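Local coordinates for protein putative hydrolase (Bacteroides ovatus, PDB 4HBS) that is of unknown function but adopts a five-bladed beta-propeller fold and is probably a hydrolase, perhaps acting on glycosidic bonds, at residues 353-358 / 376-381. Residues are numbered along the deposited sequence; the frame is centred on the assembly and turned at random.
With GOL (glycerol), chain D.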
ATOM      1  N   TYR A 353      17.396 -10.944  -0.936  1.00 40.23           N
ATOM      2  CA  TYR A 353      16.930  -9.711  -1.607  1.00 38.50           C
ATOM      3  C   TYR A 353      17.488  -8.486  -0.886  1.00 43.10           C
ATOM      4  O   TYR A 353      18.188  -8.647   0.116  1.00 42.88           O
ATOM      5  CB  TYR A 353      15.395  -9.687  -1.666  1.00 38.20           C
ATOM      6  CG  TYR A 353      14.740  -9.706  -0.309  1.00 39.28           C
ATOM      7  CD1 TYR A 353      14.444 -10.903   0.326  1.00 41.93           C
ATOM      8  CD2 TYR A 353      14.409  -8.527   0.341  1.00 39.55           C
ATOM      9  CE1 TYR A 353      13.800 -10.930   1.559  1.00 42.17           C
ATOM     10  CE2 TYR A 353      13.810  -8.539   1.598  1.00 40.65           C
ATOM     11  CZ  TYR A 353      13.509  -9.745   2.205  1.00 47.10           C
ATOM     12  OH  TYR A 353      12.952  -9.747   3.457  1.00 48.53           O
ATOM     13  N   GLN A 354      17.215  -7.267  -1.403  1.00 40.71           N
ATOM     14  CA  GLN A 354      17.751  -6.036  -0.808  1.00 41.57           C
ATOM     15  C   GLN A 354      16.865  -5.517   0.307  1.00 47.56           C
ATOM     16  O   GLN A 354      17.285  -5.559   1.463  1.00 48.58           O
ATOM     17  CB  GLN A 354      17.982  -4.936  -1.873  1.00 42.59           C
ATOM     18  CG  GLN A 354      18.739  -3.688  -1.365  1.00 49.11           C
ATOM     19  CD  GLN A 354      18.678  -2.512  -2.327  1.00 60.19           C
ATOM     20  OE1 GLN A 354      17.632  -2.186  -2.873  1.00 52.52           O
ATOM     21  NE2 GLN A 354      19.795  -1.818  -2.533  1.00 52.95           N
ATOM     22  N   HIS A 355      15.661  -5.016  -0.023  1.00 44.65           N
ATOM     23  CA  HIS A 355      14.765  -4.394   0.954  1.00 44.84           C
ATOM     24  C   HIS A 355      13.372  -4.944   0.917  1.00 47.06           C
ATOM     25  O   HIS A 355      12.861  -5.278  -0.141  1.00 46.53           O
ATOM     26  CB  HIS A 355      14.652  -2.877   0.702  1.00 45.88           C
ATOM     27  CG  HIS A 355      15.902  -2.116   0.974  1.00 50.60           C
ATOM     28  ND1 HIS A 355      16.324  -1.108   0.125  1.00 52.87           N
ATOM     29  CD2 HIS A 355      16.798  -2.245   1.981  1.00 53.44           C
ATOM     30  CE1 HIS A 355      17.451  -0.643   0.643  1.00 53.01           C
ATOM     31  NE2 HIS A 355      17.779  -1.298   1.762  1.00 53.75           N
ATOM     32  N   VAL A 356      12.737  -4.963   2.073  1.00 42.35           N
ATOM     33  CA  VAL A 356      11.344  -5.301   2.210  1.00 41.73           C
ATOM     34  C   VAL A 356      10.714  -3.982   2.668  1.00 47.30           C
ATOM     35  O   VAL A 356      11.281  -3.284   3.515  1.00 48.40           O
ATOM     36  CB  VAL A 356      11.027  -6.529   3.112  1.00 45.00           C
ATOM     37  CG1 VAL A 356      11.804  -6.511   4.423  1.00 45.34           C
ATOM     38  CG2 VAL A 356       9.536  -6.641   3.362  1.00 44.49           C
ATOM     39  N   TYR A 357       9.638  -3.576   2.036  1.00 42.86           N
ATOM     40  CA  TYR A 357       9.031  -2.296   2.367  1.00 42.28           C
ATOM     41  C   TYR A 357       7.558  -2.325   2.036  1.00 44.67           C
ATOM     42  O   TYR A 357       7.048  -3.376   1.639  1.00 44.45           O
ATOM     43  CB  TYR A 357       9.764  -1.160   1.634  1.00 43.18           C
ATOM     44  CG  TYR A 357       9.792  -1.303   0.127  1.00 43.65           C
ATOM     45  CD1 TYR A 357      10.716  -2.139  -0.499  1.00 44.52           C
ATOM     46  CD2 TYR A 357       8.942  -0.555  -0.676  1.00 43.98           C
ATOM     47  CE1 TYR A 357      10.737  -2.283  -1.881  1.00 42.43           C
ATOM     48  CE2 TYR A 357       8.975  -0.664  -2.060  1.00 44.24           C
ATOM     49  CZ  TYR A 357       9.887  -1.519  -2.664  1.00 48.75           C
ATOM     50  OH  TYR A 357       9.960  -1.609  -4.033  1.00 46.89           O
HETATM   51  N   MSE A 358       6.853  -1.218   2.297  1.00 39.79           N
HETATM   52  CA  MSE A 358       5.435  -1.110   2.026  1.00 39.26           C
HETATM   53  C   MSE A 358       4.655  -2.279   2.635  1.00 45.30           C
HETATM   54  O   MSE A 358       3.938  -3.007   1.932  1.00 44.63           O
HETATM   55  CB  MSE A 358       5.209  -1.042   0.521  1.00 40.49           C
HETATM   56  CG  MSE A 358       3.963  -0.302   0.156  1.00 46.79           C
HETATM   57 SE   MSE A 358       4.197   1.601   0.248  0.75 53.44          SE
HETATM   58  CE  MSE A 358       5.302   1.782  -1.398  1.00 49.62           C
ATOM     59  N   ASN A 376       6.423  -5.514  -0.255  1.00 43.56           N
ATOM     60  CA  ASN A 376       7.068  -5.155  -1.505  1.00 42.22           C
ATOM     61  C   ASN A 376       8.511  -5.522  -1.275  1.00 46.16           C
ATOM     62  O   ASN A 376       8.977  -5.323  -0.154  1.00 44.57           O
ATOM     63  CB  ASN A 376       6.930  -3.661  -1.840  1.00 38.88           C
ATOM     64  CG  ASN A 376       5.578  -3.122  -2.242  1.00 55.68           C
ATOM     65  OD1 ASN A 376       5.453  -1.908  -2.442  1.00 50.57           O
ATOM     66  ND2 ASN A 376       4.535  -3.949  -2.412  1.00 44.81           N
ATOM     67  N   THR A 377       9.212  -6.089  -2.278  1.00 43.77           N
ATOM     68  CA  THR A 377      10.624  -6.449  -2.130  1.00 43.39           C
ATOM     69  C   THR A 377      11.387  -5.937  -3.317  1.00 47.33           C
ATOM     70  O   THR A 377      10.798  -5.594  -4.333  1.00 47.75           O
ATOM     71  CB  THR A 377      10.814  -7.939  -1.866  1.00 51.40           C
ATOM     72  OG1 THR A 377       9.899  -8.683  -2.664  1.00 53.04           O
ATOM     73  CG2 THR A 377      10.609  -8.275  -0.399  1.00 49.09           C
ATOM     74  N   ASP A 378      12.705  -5.864  -3.152  1.00 43.66           N
ATOM     75  CA  ASP A 378      13.704  -5.244  -4.034  1.00 43.02           C
ATOM     76  C   ASP A 378      14.933  -6.109  -4.182  1.00 48.07           C
ATOM     77  O   ASP A 378      15.344  -6.701  -3.184  1.00 47.62           O
ATOM     78  CB  ASP A 378      14.205  -3.986  -3.251  1.00 44.84           C
ATOM     79  CG  ASP A 378      14.113  -2.630  -3.842  1.00 60.81           C
ATOM     80  OD1 ASP A 378      13.238  -2.415  -4.694  1.00 65.53           O
ATOM     81  OD2 ASP A 378      14.807  -1.732  -3.338  1.00 64.84           O
ATOM     82  N   CYS A 379      15.641  -6.043  -5.324  1.00 44.89           N
ATOM     83  CA  CYS A 379      16.987  -6.642  -5.437  1.00 44.50           C
ATOM     84  C   CYS A 379      17.959  -5.460  -5.635  1.00 47.12           C
ATOM     85  O   CYS A 379      17.533  -4.401  -6.113  1.00 45.57           O
ATOM     86  CB  CYS A 379      17.080  -7.686  -6.542  1.00 45.00           C
ATOM     87  SG  CYS A 379      16.544  -7.113  -8.157  1.00 49.09           S
ATOM     88  N   SER A 380      19.210  -5.585  -5.160  1.00 44.22           N
ATOM     89  CA  SER A 380      20.189  -4.474  -5.208  1.00 44.71           C
ATOM     90  C   SER A 380      20.364  -3.899  -6.605  1.00 49.32           C
ATOM     91  O   SER A 380      20.295  -2.682  -6.787  1.00 48.64           O
ATOM     92  CB  SER A 380      21.548  -4.922  -4.684  1.00 50.19           C
ATOM     93  OG  SER A 380      21.443  -5.556  -3.418  1.00 65.51           O
ATOM     94  N   ASN A 381      20.543  -4.780  -7.592  1.00 46.88           N
ATOM     95  CA  ASN A 381      20.769  -4.390  -8.975  1.00 47.13           C
ATOM     96  C   ASN A 381      19.484  -4.495  -9.806  1.00 50.36           C
ATOM     97  O   ASN A 381      18.845  -5.547  -9.835  1.00 50.95           O
ATOM     98  CB  ASN A 381      21.858  -5.246  -9.550  1.00 49.39           C
ATOM     99  CG  ASN A 381      23.153  -5.233  -8.733  1.00 82.20           C
ATOM    100  OD1 ASN A 381      23.565  -6.256  -8.180  1.00 82.34           O
ATOM    101  ND2 ASN A 381      23.801  -4.064  -8.579  1.00 72.28           N
TER
HETATM  102  C1  GOL D 502      12.301   1.799  -3.402  1.00 68.80           C
HETATM  103  O1  GOL D 502      11.368   2.831  -3.719  1.00 70.30           O
HETATM  104  C2  GOL D 502      13.066   2.132  -2.141  1.00 65.59           C
HETATM  105  O2  GOL D 502      12.236   1.951  -0.989  1.00 62.81           O
HETATM  106  C3  GOL D 502      14.340   1.326  -2.010  1.00 65.55           C
HETATM  107  O3  GOL D 502      14.100   0.034  -1.458  1.00 64.82           O
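The open end of a beta hairpin, formed by strands 356-361 and 371-377, brings Y357 and V356 alongside N376 and T377. Y357 and N376 are an antiparallel hydrogen-bonded pair. Y357 N donates to N376 O at 2.9 Å, nearly straight at 164°, and N376 N returns a bond to Y357 O. V356 and T377 form the next, non-hydrogen-bonded pair. Further along, D378 N makes a weak bond to H355 O, and Q354 N donates to D378 O at 158°.

The two faces differ. On one, the ring of Y357 lies over N376, whose CB sits 3.7 Å from the ring centroid in a CH-pi contact. CG of Y357 stands between its own N and carbonyl carbon (chi1 58°), which lays the ring across the N376 side chain. N376 OD1 rests against CB of M358, a selenomethionine. On the other face, T377 CG2 meets the Y353 ring, 4.0 Å from its centroid.

Strand 356-361 is the outermost strand of one antiparallel sheet of the five-bladed propeller, and 371-377 lies next to it. Two side chains tie the hairpin to the start of the neighbouring sheet: N376 OD1 accepts from G60 N, at the head of strand 60-65, and Y357 OH bonds to D59 OD1, one residue earlier.

A glycerol, probably from the crystallisation liquor, lies beside the Y357 face turned from N376, its O2 over the ring centre. H355 ND1 donates to glycerol O3 at 3.0 Å, and O3 in turn donates to D378 OD2 at 2.7 Å. An alanine replacing Y357 would probably uncover N376 CB and leave D59 without its hydroxyl partner. The H355 ring also stacks with F316.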